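Local coordinates for protein carboxypeptidase A (Helicoverpa armigera, PDB 1JQG) that probably acts as a zinc-dependent metallocarboxypeptidase, made as a proenzyme and cleaving residues from the C-terminal end of peptide chains, at residues A[121-131]-A[217-228]; A[231-239]-A[247-255]. All blocks are in the same frame, centred on the assembly; numbering follows the deposited sequence.

Contact 1: A[121-131]-A[217-228]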
loop_
_atom_site.group_PDB
_atom_site.type_symbol
_atom_site.label_atom_id
_atom_site.label_comp_id
_atom_site.label_asym_id
_atom_site.label_seq_id
_atom_site.Cartn_x
_atom_site.Cartn_y
_atom_site.Cartn_z
ATOM N N ILE A 121 11.196 -11.981 2.851
ATOM C CA ILE A 121 10.564 -11.143 1.847
ATOM C C ILE A 121 10.854 -11.827 0.502
ATOM O O ILE A 121 11.986 -12.215 0.202
ATOM C CB ILE A 121 11.089 -9.702 1.849
ATOM C CG1 ILE A 121 10.795 -8.964 3.169
ATOM C CG2 ILE A 121 10.557 -8.808 0.753
ATOM C CD1 ILE A 121 9.331 -8.952 3.539
ATOM N N HIS A 122 9.820 -11.937 -0.324
ATOM C CA HIS A 122 9.945 -12.577 -1.625
ATOM C C HIS A 122 9.975 -11.556 -2.759
ATOM O O HIS A 122 9.214 -10.587 -2.792
ATOM C CB HIS A 122 8.742 -13.541 -1.834
ATOM C CG HIS A 122 8.597 -14.519 -0.707
ATOM N ND1 HIS A 122 9.390 -15.655 -0.565
ATOM C CD2 HIS A 122 7.752 -14.511 0.355
ATOM C CE1 HIS A 122 9.019 -16.296 0.541
ATOM N NE2 HIS A 122 8.024 -15.626 1.116
ATOM N N SER A 123 10.809 -11.793 -3.750
ATOM C CA SER A 123 10.961 -10.900 -4.886
ATOM C C SER A 123 9.828 -11.067 -5.881
ATOM O O SER A 123 8.971 -11.964 -5.771
ATOM C CB SER A 123 12.302 -11.159 -5.590
ATOM O OG SER A 123 12.312 -12.459 -6.144
ATOM N N TYR A 124 9.819 -10.188 -6.902
ATOM C CA TYR A 124 8.764 -10.206 -7.903
ATOM C C TYR A 124 8.787 -11.553 -8.620
ATOM O O TYR A 124 7.737 -12.159 -8.877
ATOM C CB TYR A 124 8.959 -9.035 -8.893
ATOM C CG TYR A 124 8.351 -9.324 -10.272
ATOM C CD1 TYR A 124 6.972 -9.309 -10.472
ATOM C CD2 TYR A 124 9.176 -9.654 -11.341
ATOM C CE1 TYR A 124 6.426 -9.617 -11.698
ATOM C CE2 TYR A 124 8.641 -9.939 -12.581
ATOM C CZ TYR A 124 7.259 -9.922 -12.759
ATOM O OH TYR A 124 6.722 -10.229 -13.982
ATOM N N GLU A 125 9.976 -12.011 -8.980
ATOM C CA GLU A 125 10.159 -13.264 -9.715
ATOM C C GLU A 125 9.616 -14.454 -8.931
ATOM O O GLU A 125 9.008 -15.310 -9.545
ATOM C CB GLU A 125 11.638 -13.482 -10.043
ATOM C CG GLU A 125 12.271 -12.449 -10.935
ATOM C CD GLU A 125 12.561 -11.104 -10.285
ATOM O OE1 GLU A 125 12.584 -11.077 -9.030
ATOM O OE2 GLU A 125 12.757 -10.109 -11.033
ATOM N N GLU A 126 9.870 -14.496 -7.612
ATOM C CA GLU A 126 9.433 -15.582 -6.770
ATOM C C GLU A 126 7.916 -15.605 -6.628
ATOM O O GLU A 126 7.294 -16.649 -6.687
ATOM C CB GLU A 126 10.062 -15.570 -5.362
ATOM C CG GLU A 126 11.589 -15.510 -5.398
ATOM C CD GLU A 126 12.202 -15.490 -4.020
ATOM O OE1 GLU A 126 12.332 -16.591 -3.428
ATOM O OE2 GLU A 126 12.538 -14.387 -3.541
ATOM N N VAL A 127 7.292 -14.438 -6.569
ATOM C CA VAL A 127 5.831 -14.306 -6.471
ATOM C C VAL A 127 5.189 -14.697 -7.793
ATOM O O VAL A 127 4.211 -15.399 -7.872
ATOM C CB VAL A 127 5.378 -12.903 -6.057
ATOM C CG1 VAL A 127 3.849 -12.789 -6.079
ATOM C CG2 VAL A 127 5.899 -12.558 -4.675
ATOM N N ASP A 128 5.807 -14.265 -8.887
ATOM C CA ASP A 128 5.333 -14.569 -10.231
ATOM C C ASP A 128 5.347 -16.071 -10.480
ATOM O O ASP A 128 4.454 -16.658 -11.105
ATOM C CB ASP A 128 6.211 -13.867 -11.260
ATOM C CG ASP A 128 5.713 -14.055 -12.663
ATOM O OD1 ASP A 128 6.293 -14.967 -13.272
ATOM O OD2 ASP A 128 4.790 -13.319 -13.097
ATOM N N ALA A 129 6.428 -16.736 -10.072
ATOM C CA ALA A 129 6.547 -18.188 -10.259
ATOM C C ALA A 129 5.560 -18.932 -9.370
ATOM O O ALA A 129 4.953 -19.920 -9.759
ATOM C CB ALA A 129 7.938 -18.722 -9.972
ATOM N N TYR A 130 5.417 -18.472 -8.128
ATOM C CA TYR A 130 4.540 -19.053 -7.135
ATOM C C TYR A 130 3.090 -19.091 -7.622
ATOM O O TYR A 130 2.447 -20.128 -7.493
ATOM C CB TYR A 130 4.629 -18.268 -5.828
ATOM C CG TYR A 130 3.661 -18.690 -4.728
ATOM C CD1 TYR A 130 3.634 -20.009 -4.279
ATOM C CD2 TYR A 130 2.798 -17.777 -4.149
ATOM C CE1 TYR A 130 2.796 -20.393 -3.251
ATOM C CE2 TYR A 130 1.917 -18.153 -3.151
ATOM C CZ TYR A 130 1.944 -19.464 -2.688
ATOM O OH TYR A 130 1.087 -19.769 -1.673
ATOM N N LEU A 131 2.604 -17.955 -8.120
ATOM C CA LEU A 131 1.252 -17.886 -8.662
ATOM C C LEU A 131 0.956 -18.951 -9.693
ATOM O O LEU A 131 -0.157 -19.486 -9.707
ATOM C CB LEU A 131 0.950 -16.505 -9.283
ATOM C CG LEU A 131 1.096 -15.305 -8.330
ATOM C CD1 LEU A 131 0.683 -14.008 -9.022
ATOM C CD2 LEU A 131 0.339 -15.547 -7.023
ATOM N N PRO A 217 -0.908 -9.523 -5.922
ATOM C CA PRO A 217 0.228 -9.375 -5.018
ATOM C C PRO A 217 1.108 -8.183 -5.331
ATOM O O PRO A 217 1.463 -7.389 -4.455
ATOM C CB PRO A 217 0.895 -10.714 -5.047
ATOM C CG PRO A 217 -0.147 -11.690 -5.557
ATOM C CD PRO A 217 -0.954 -10.864 -6.536
ATOM N N VAL A 218 1.681 -8.069 -6.523
ATOM C CA VAL A 218 2.603 -7.060 -6.952
ATOM C C VAL A 218 2.020 -6.141 -8.021
ATOM O O VAL A 218 2.090 -6.348 -9.218
ATOM C CB VAL A 218 3.913 -7.656 -7.507
ATOM C CG1 VAL A 218 4.961 -6.551 -7.643
ATOM C CG2 VAL A 218 4.430 -8.749 -6.590
ATOM N N ALA A 219 1.433 -5.024 -7.564
ATOM C CA ALA A 219 0.793 -4.068 -8.447
ATOM C C ALA A 219 1.768 -3.157 -9.172
ATOM O O ALA A 219 1.399 -2.649 -10.248
ATOM C CB ALA A 219 -0.197 -3.233 -7.679
ATOM N N ASN A 220 2.986 -3.097 -8.670
ATOM C CA ASN A 220 4.041 -2.261 -9.234
ATOM C C ASN A 220 5.372 -3.014 -9.346
ATOM O O ASN A 220 6.324 -2.791 -8.609
ATOM C CB ASN A 220 4.188 -1.020 -8.338
ATOM C CG ASN A 220 5.111 0.045 -8.904
ATOM O OD1 ASN A 220 5.426 0.968 -8.151
ATOM N ND2 ASN A 220 5.543 -0.077 -10.142
ATOM N N PRO A 221 5.483 -3.967 -10.259
ATOM C CA PRO A 221 6.634 -4.839 -10.436
ATOM C C PRO A 221 7.945 -4.143 -10.765
ATOM O O PRO A 221 9.002 -4.431 -10.166
ATOM C CB PRO A 221 6.158 -5.807 -11.512
ATOM C CG PRO A 221 5.107 -5.121 -12.284
ATOM C CD PRO A 221 4.377 -4.333 -11.220
ATOM N N ASP A 222 7.939 -3.165 -11.662
ATOM C CA ASP A 222 9.135 -2.381 -11.974
ATOM C C ASP A 222 9.747 -1.665 -10.760
ATOM O O ASP A 222 10.980 -1.600 -10.558
ATOM C CB ASP A 222 8.810 -1.346 -13.070
ATOM C CG ASP A 222 8.411 -1.958 -14.395
ATOM O OD1 ASP A 222 8.608 -3.172 -14.652
ATOM O OD2 ASP A 222 7.864 -1.233 -15.271
ATOM N N GLY A 223 8.895 -1.005 -9.959
ATOM C CA GLY A 223 9.373 -0.278 -8.789
ATOM C C GLY A 223 9.868 -1.250 -7.727
ATOM O O GLY A 223 10.839 -1.021 -7.010
ATOM N N TYR A 224 9.098 -2.316 -7.502
ATOM C CA TYR A 224 9.440 -3.326 -6.528
ATOM C C TYR A 224 10.827 -3.913 -6.820
ATOM O O TYR A 224 11.582 -4.186 -5.870
ATOM C CB TYR A 224 8.357 -4.420 -6.484
ATOM C CG TYR A 224 8.481 -5.399 -5.331
ATOM C CD1 TYR A 224 8.620 -4.927 -4.034
ATOM C CD2 TYR A 224 8.462 -6.762 -5.511
ATOM C CE1 TYR A 224 8.730 -5.790 -2.970
ATOM C CE2 TYR A 224 8.572 -7.648 -4.454
ATOM C CZ TYR A 224 8.707 -7.150 -3.180
ATOM O OH TYR A 224 8.827 -8.007 -2.121
ATOM N N VAL A 225 11.121 -4.140 -8.095
ATOM C CA VAL A 225 12.398 -4.774 -8.468
ATOM C C VAL A 225 13.502 -3.751 -8.225
ATOM O O VAL A 225 14.596 -4.063 -7.780
ATOM C CB VAL A 225 12.379 -5.286 -9.914
ATOM C CG1 VAL A 225 13.721 -5.627 -10.557
ATOM C CG2 VAL A 225 11.490 -6.532 -10.037
ATOM N N HIS A 226 13.185 -2.480 -8.469
ATOM C CA HIS A 226 14.108 -1.387 -8.327
ATOM C C HIS A 226 14.452 -1.172 -6.857
ATOM O O HIS A 226 15.594 -0.827 -6.511
ATOM C CB HIS A 226 13.508 -0.109 -8.930
ATOM C CG HIS A 226 14.447 1.064 -8.975
ATOM N ND1 HIS A 226 14.202 2.271 -8.324
ATOM C CD2 HIS A 226 15.641 1.211 -9.607
ATOM C CE1 HIS A 226 15.200 3.103 -8.575
ATOM N NE2 HIS A 226 16.110 2.476 -9.312
ATOM N N THR A 227 13.481 -1.357 -5.971
ATOM C CA THR A 227 13.705 -1.216 -4.540
ATOM C C THR A 227 14.556 -2.354 -3.967
ATOM O O THR A 227 15.142 -2.179 -2.897
ATOM C CB THR A 227 12.372 -1.153 -3.772
ATOM O OG1 THR A 227 11.628 -2.344 -4.032
ATOM C CG2 THR A 227 11.513 0.036 -4.186
ATOM N N PHE A 228 14.566 -3.516 -4.629
ATOM C CA PHE A 228 15.340 -4.665 -4.224
ATOM C C PHE A 228 16.845 -4.524 -4.472
ATOM O O PHE A 228 17.661 -5.068 -3.723
ATOM C CB PHE A 228 14.872 -5.941 -4.939
ATOM C CG PHE A 228 14.063 -6.845 -4.037
ATOM C CD1 PHE A 228 14.518 -8.124 -3.774
ATOM C CD2 PHE A 228 12.867 -6.407 -3.449
ATOM C CE1 PHE A 228 13.794 -8.981 -2.975
ATOM C CE2 PHE A 228 12.192 -7.255 -2.625
ATOM C CZ PHE A 228 12.627 -8.531 -2.397
#

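Contact 2: A[231-239]-A[247-255]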
loop_
_atom_site.group_PDB
_atom_site.type_symbol
_atom_site.label_atom_id
_atom_site.label_comp_id
_atom_site.label_asym_id
_atom_site.label_seq_id
_atom_site.Cartn_x
_atom_site.Cartn_y
_atom_site.Cartn_z
ATOM N N ASP A 231 17.315 1.935 -5.273
ATOM C CA ASP A 231 16.547 2.841 -4.437
ATOM C C ASP A 231 15.509 2.125 -3.600
ATOM O O ASP A 231 14.326 1.980 -3.940
ATOM C CB ASP A 231 15.943 3.918 -5.341
ATOM C CG ASP A 231 15.473 5.113 -4.541
ATOM O OD1 ASP A 231 15.710 6.246 -4.953
ATOM O OD2 ASP A 231 14.827 4.874 -3.494
ATOM N N ARG A 232 15.851 1.755 -2.360
ATOM C CA ARG A 232 14.972 1.164 -1.379
ATOM C C ARG A 232 13.716 2.003 -1.128
ATOM O O ARG A 232 12.632 1.460 -0.826
ATOM C CB ARG A 232 15.685 0.951 -0.041
ATOM C CG ARG A 232 14.887 0.285 1.074
ATOM C CD ARG A 232 14.268 -1.024 0.712
ATOM N NE ARG A 232 13.483 -1.636 1.791
ATOM C CZ ARG A 232 12.184 -1.313 2.006
ATOM N NH1 ARG A 232 11.564 -0.406 1.246
ATOM N NH2 ARG A 232 11.468 -1.884 2.994
ATOM N N TYR A 233 13.869 3.338 -1.102
ATOM C CA TYR A 233 12.745 4.185 -0.736
ATOM C C TYR A 233 11.963 4.684 -1.943
ATOM O O TYR A 233 11.200 5.655 -1.817
ATOM C CB TYR A 233 13.212 5.336 0.146
ATOM C CG TYR A 233 13.592 4.933 1.543
ATOM C CD1 TYR A 233 14.793 5.365 2.125
ATOM C CD2 TYR A 233 12.733 4.136 2.311
ATOM C CE1 TYR A 233 15.130 4.996 3.418
ATOM C CE2 TYR A 233 13.060 3.755 3.607
ATOM C CZ TYR A 233 14.260 4.198 4.151
ATOM O OH TYR A 233 14.574 3.836 5.433
ATOM N N TRP A 234 12.141 4.031 -3.094
ATOM C CA TRP A 234 11.359 4.353 -4.282
ATOM C C TRP A 234 9.903 3.901 -4.072
ATOM O O TRP A 234 9.655 2.786 -3.595
ATOM C CB TRP A 234 12.045 3.731 -5.496
ATOM C CG TRP A 234 11.435 4.149 -6.810
ATOM C CD1 TRP A 234 10.472 3.503 -7.551
ATOM C CD2 TRP A 234 11.758 5.349 -7.535
ATOM N NE1 TRP A 234 10.175 4.235 -8.678
ATOM C CE2 TRP A 234 10.960 5.361 -8.699
ATOM C CE3 TRP A 234 12.639 6.401 -7.315
ATOM C CZ2 TRP A 234 11.010 6.401 -9.636
ATOM C CZ3 TRP A 234 12.705 7.430 -8.235
ATOM C CH2 TRP A 234 11.890 7.422 -9.381
ATOM N N ARG A 235 8.949 4.686 -4.525
ATOM C CA ARG A 235 7.524 4.357 -4.414
ATOM C C ARG A 235 6.770 4.408 -5.743
ATOM O O ARG A 235 5.694 3.835 -5.878
ATOM C CB ARG A 235 6.853 5.305 -3.414
ATOM C CG ARG A 235 6.975 6.776 -3.759
ATOM C CD ARG A 235 6.381 7.663 -2.667
ATOM N NE ARG A 235 4.928 7.531 -2.629
ATOM C CZ ARG A 235 4.106 8.568 -2.494
ATOM N NH1 ARG A 235 4.638 9.783 -2.403
ATOM N NH2 ARG A 235 2.782 8.414 -2.446
ATOM N N LYS A 236 7.227 5.194 -6.698
ATOM C CA LYS A 236 6.528 5.381 -7.959
ATOM C C LYS A 236 6.846 4.233 -8.919
ATOM O O LYS A 236 7.645 3.309 -8.704
ATOM C CB LYS A 236 6.946 6.731 -8.553
ATOM C CG LYS A 236 6.614 7.929 -7.701
ATOM C CD LYS A 236 6.921 9.255 -8.393
ATOM C CE LYS A 236 8.444 9.417 -8.540
ATOM N NZ LYS A 236 8.688 10.627 -9.386
ATOM N N ASN A 237 6.250 4.259 -10.119
ATOM C CA ASN A 237 6.634 3.262 -11.128
ATOM C C ASN A 237 7.927 3.727 -11.823
ATOM O O ASN A 237 8.662 4.561 -11.256
ATOM C CB ASN A 237 5.515 3.080 -12.115
ATOM C CG ASN A 237 5.234 4.260 -13.041
ATOM O OD1 ASN A 237 5.648 5.404 -12.752
ATOM N ND2 ASN A 237 4.537 4.103 -14.165
ATOM N N ARG A 238 8.267 3.103 -12.957
ATOM C CA ARG A 238 9.530 3.462 -13.615
ATOM C C ARG A 238 9.342 4.070 -15.003
ATOM O O ARG A 238 10.021 3.703 -15.974
ATOM C CB ARG A 238 10.414 2.205 -13.654
ATOM C CG ARG A 238 10.832 1.680 -12.303
ATOM C CD ARG A 238 11.718 2.642 -11.511
ATOM N NE ARG A 238 13.057 2.720 -12.096
ATOM C CZ ARG A 238 13.946 3.660 -11.795
ATOM N NH1 ARG A 238 13.668 4.622 -10.913
ATOM N NH2 ARG A 238 15.104 3.572 -12.440
ATOM N N ALA A 239 8.358 4.942 -15.144
ATOM C CA ALA A 239 8.015 5.506 -16.457
ATOM C C ALA A 239 8.965 6.619 -16.877
ATOM O O ALA A 239 9.250 7.544 -16.098
ATOM C CB ALA A 239 6.579 6.028 -16.491
ATOM N N LEU A 247 16.061 12.973 -16.250
ATOM C CA LEU A 247 16.651 13.363 -14.971
ATOM C C LEU A 247 15.738 12.879 -13.834
ATOM O O LEU A 247 16.177 12.302 -12.856
ATOM C CB LEU A 247 16.774 14.886 -14.900
ATOM C CG LEU A 247 17.682 15.478 -13.829
ATOM C CD1 LEU A 247 19.127 15.190 -14.244
ATOM C CD2 LEU A 247 17.482 16.973 -13.712
ATOM N N CYS A 248 14.438 13.133 -13.977
ATOM C CA CYS A 248 13.421 12.682 -13.051
ATOM C C CYS A 248 12.480 11.740 -13.811
ATOM O O CYS A 248 12.206 11.986 -14.994
ATOM C CB CYS A 248 12.653 13.860 -12.491
ATOM S SG CYS A 248 13.578 15.030 -11.489
ATOM N N MET A 249 12.006 10.696 -13.141
ATOM C CA MET A 249 11.094 9.754 -13.760
ATOM C C MET A 249 10.133 9.149 -12.736
ATOM O O MET A 249 10.234 9.360 -11.541
ATOM C CB MET A 249 11.851 8.630 -14.459
ATOM C CG MET A 249 12.877 7.846 -13.688
ATOM S SD MET A 249 14.113 6.945 -14.667
ATOM C CE MET A 249 13.225 5.412 -14.925
ATOM N N GLY A 250 9.135 8.400 -13.246
ATOM C CA GLY A 250 8.141 7.719 -12.466
ATOM C C GLY A 250 6.956 8.582 -12.073
ATOM O O GLY A 250 7.061 9.756 -11.673
ATOM N N VAL A 251 5.825 7.922 -11.992
ATOM C CA VAL A 251 4.533 8.464 -11.652
ATOM C C VAL A 251 4.009 7.763 -10.388
ATOM O O VAL A 251 4.219 6.569 -10.197
ATOM C CB VAL A 251 3.529 8.243 -12.786
ATOM C CG1 VAL A 251 2.119 8.540 -12.294
ATOM C CG2 VAL A 251 3.893 9.011 -14.052
ATOM N N ASP A 252 3.416 8.554 -9.487
ATOM C CA ASP A 252 2.773 7.990 -8.301
ATOM C C ASP A 252 1.450 7.346 -8.747
ATOM O O ASP A 252 0.477 8.032 -9.070
ATOM C CB ASP A 252 2.493 9.094 -7.290
ATOM C CG ASP A 252 1.966 8.589 -5.962
ATOM O OD1 ASP A 252 1.944 9.413 -5.025
ATOM O OD2 ASP A 252 1.588 7.388 -5.873
ATOM N N LEU A 253 1.453 6.007 -8.734
ATOM C CA LEU A 253 0.250 5.282 -9.216
ATOM C C LEU A 253 -0.996 5.499 -8.394
ATOM O O LEU A 253 -2.124 5.364 -8.849
ATOM C CB LEU A 253 0.550 3.790 -9.295
ATOM C CG LEU A 253 1.609 3.347 -10.299
ATOM C CD1 LEU A 253 1.859 1.844 -10.168
ATOM C CD2 LEU A 253 1.165 3.695 -11.739
ATOM N N ASN A 254 -0.852 5.940 -7.145
ATOM C CA ASN A 254 -1.996 6.206 -6.278
ATOM C C ASN A 254 -2.511 7.610 -6.496
ATOM O O ASN A 254 -3.276 8.162 -5.700
ATOM C CB ASN A 254 -1.656 5.931 -4.814
ATOM C CG ASN A 254 -2.891 5.438 -4.041
ATOM O OD1 ASN A 254 -3.862 4.979 -4.657
ATOM N ND2 ASN A 254 -2.901 5.521 -2.719
ATOM N N ARG A 255 -2.090 8.250 -7.580
ATOM C CA ARG A 255 -2.530 9.584 -7.950
ATOM C C ARG A 255 -2.895 9.568 -9.450
ATOM O O ARG A 255 -3.243 10.562 -10.055
ATOM C CB ARG A 255 -1.494 10.647 -7.689
ATOM C CG ARG A 255 -0.815 10.665 -6.333
ATOM C CD ARG A 255 -1.698 11.389 -5.327
ATOM N NE ARG A 255 -1.122 11.260 -3.999
ATOM C CZ ARG A 255 -1.030 12.248 -3.128
ATOM N NH1 ARG A 255 -1.487 13.459 -3.446
ATOM N NH2 ARG A 255 -0.468 11.990 -1.947
HETATM O O HOH W 1 3.392 3.870 -7.244
#

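Contact 1: A[121-131]-A[217-228]
Tyr124, Phe228 and Tyr224 carry the packing of two helices of the zinc-carboxypeptidase alpha/beta fold, where the first turn of helix 124-137 meets helix 221-228 and the loop leading out of strand 212-216 of the mixed sheet. The short helix axes stay 11.1 Å apart and run at 132° to each other. With its CG trans to the backbone N (chi1 154°), Tyr124 brings its ring to Pro221 and Val225 of the second helix. Pro221 CB sits 4.2 Å from the centroid of that ring in an off-centre CH-pi contact, and Val225 CG2 lies 3.7 Å from Tyr124 CB. Tyr124 OH is hydrogen-bonded to Ser155 O, outside the segments. Phe228 packs against the residues just before helix 124-137: its CE1 lies 3.7 Å from Ser123 CB, while Ile121 CG2 meets the ring edge near its plane. Farther along the helix, Val127 CG1 rests 3.8 Å from Pro217 CB, and Leu131 CD2 reaches the CG of the same proline; Leu188 of helix 187-200 also packs on Val127, Pro217 and Tyr224. The one hydrogen bond between the segments comes from buried Tyr224, whose OH donates to His122 O at 2.7 Å, tilted 33° from the carbonyl plane.

Contact 2: A[231-239]-A[247-255]
Lys236 NZ is gripped by two carbonyls of the facing segment, Met249 O and Gly250 O, each 2.9 Å away, and by Ser271 O outside it. The two segments are irregular arms of the long loop between helices 221-228 and 283-294 in the zinc-carboxypeptidase fold, and the ammonium group ties them together from above the carbonyl planes. A bend at chi3 (-68°) brings the end of the lysine to the Gly250 carbonyl. Asn237 binds the second arm twice: its N donates to Val251 O at 3.1 Å, and its OD1 accepts from Val251 N at 2.6 Å, nearly along the C=O axis. Farther on, Gly250 N donates to Ala239 O. Trp234 turns its ring edge toward the Gly250 CA. Met249 lays its CE over the centre of the Arg238 guanidinium, whose NH1 lies over one face of the Trp234 ring. Next to the metal site, Asp252 OD2 accepts a hydrogen bond from NE2 of the zinc ligand His181, a second-shell bond that would hold the imidazole in its orientation, and closes an Asx turn with Asn254 N. The other oxygen, OD1, lies 2.9 Å from Arg235 NH2, over a face of the guanidinium in a charge-only salt bridge, with the two planes 71° apart.

Contact 1 and contact 2 follow one another along the chain: helix 221-228 packs on helix 124-137 and then leads into the loop arms of contact 2. Their centres are 15 Å apart, yet they touch directly, with His226 CE1 3.2 Å from Arg238 NH1 and Thr227 CG2 3.4 Å from Trp234 O; the His226 ring also meets Trp234 edge-to-face. The metal site lies much nearer contact 2. The Arg235 side chain is about 5 Å from the bound zinc ion and about 9 Å from that of Glu382, the predicted proton donor/acceptor, whereas in contact 1 the Tyr224 side chain is about 12 Å from the zinc.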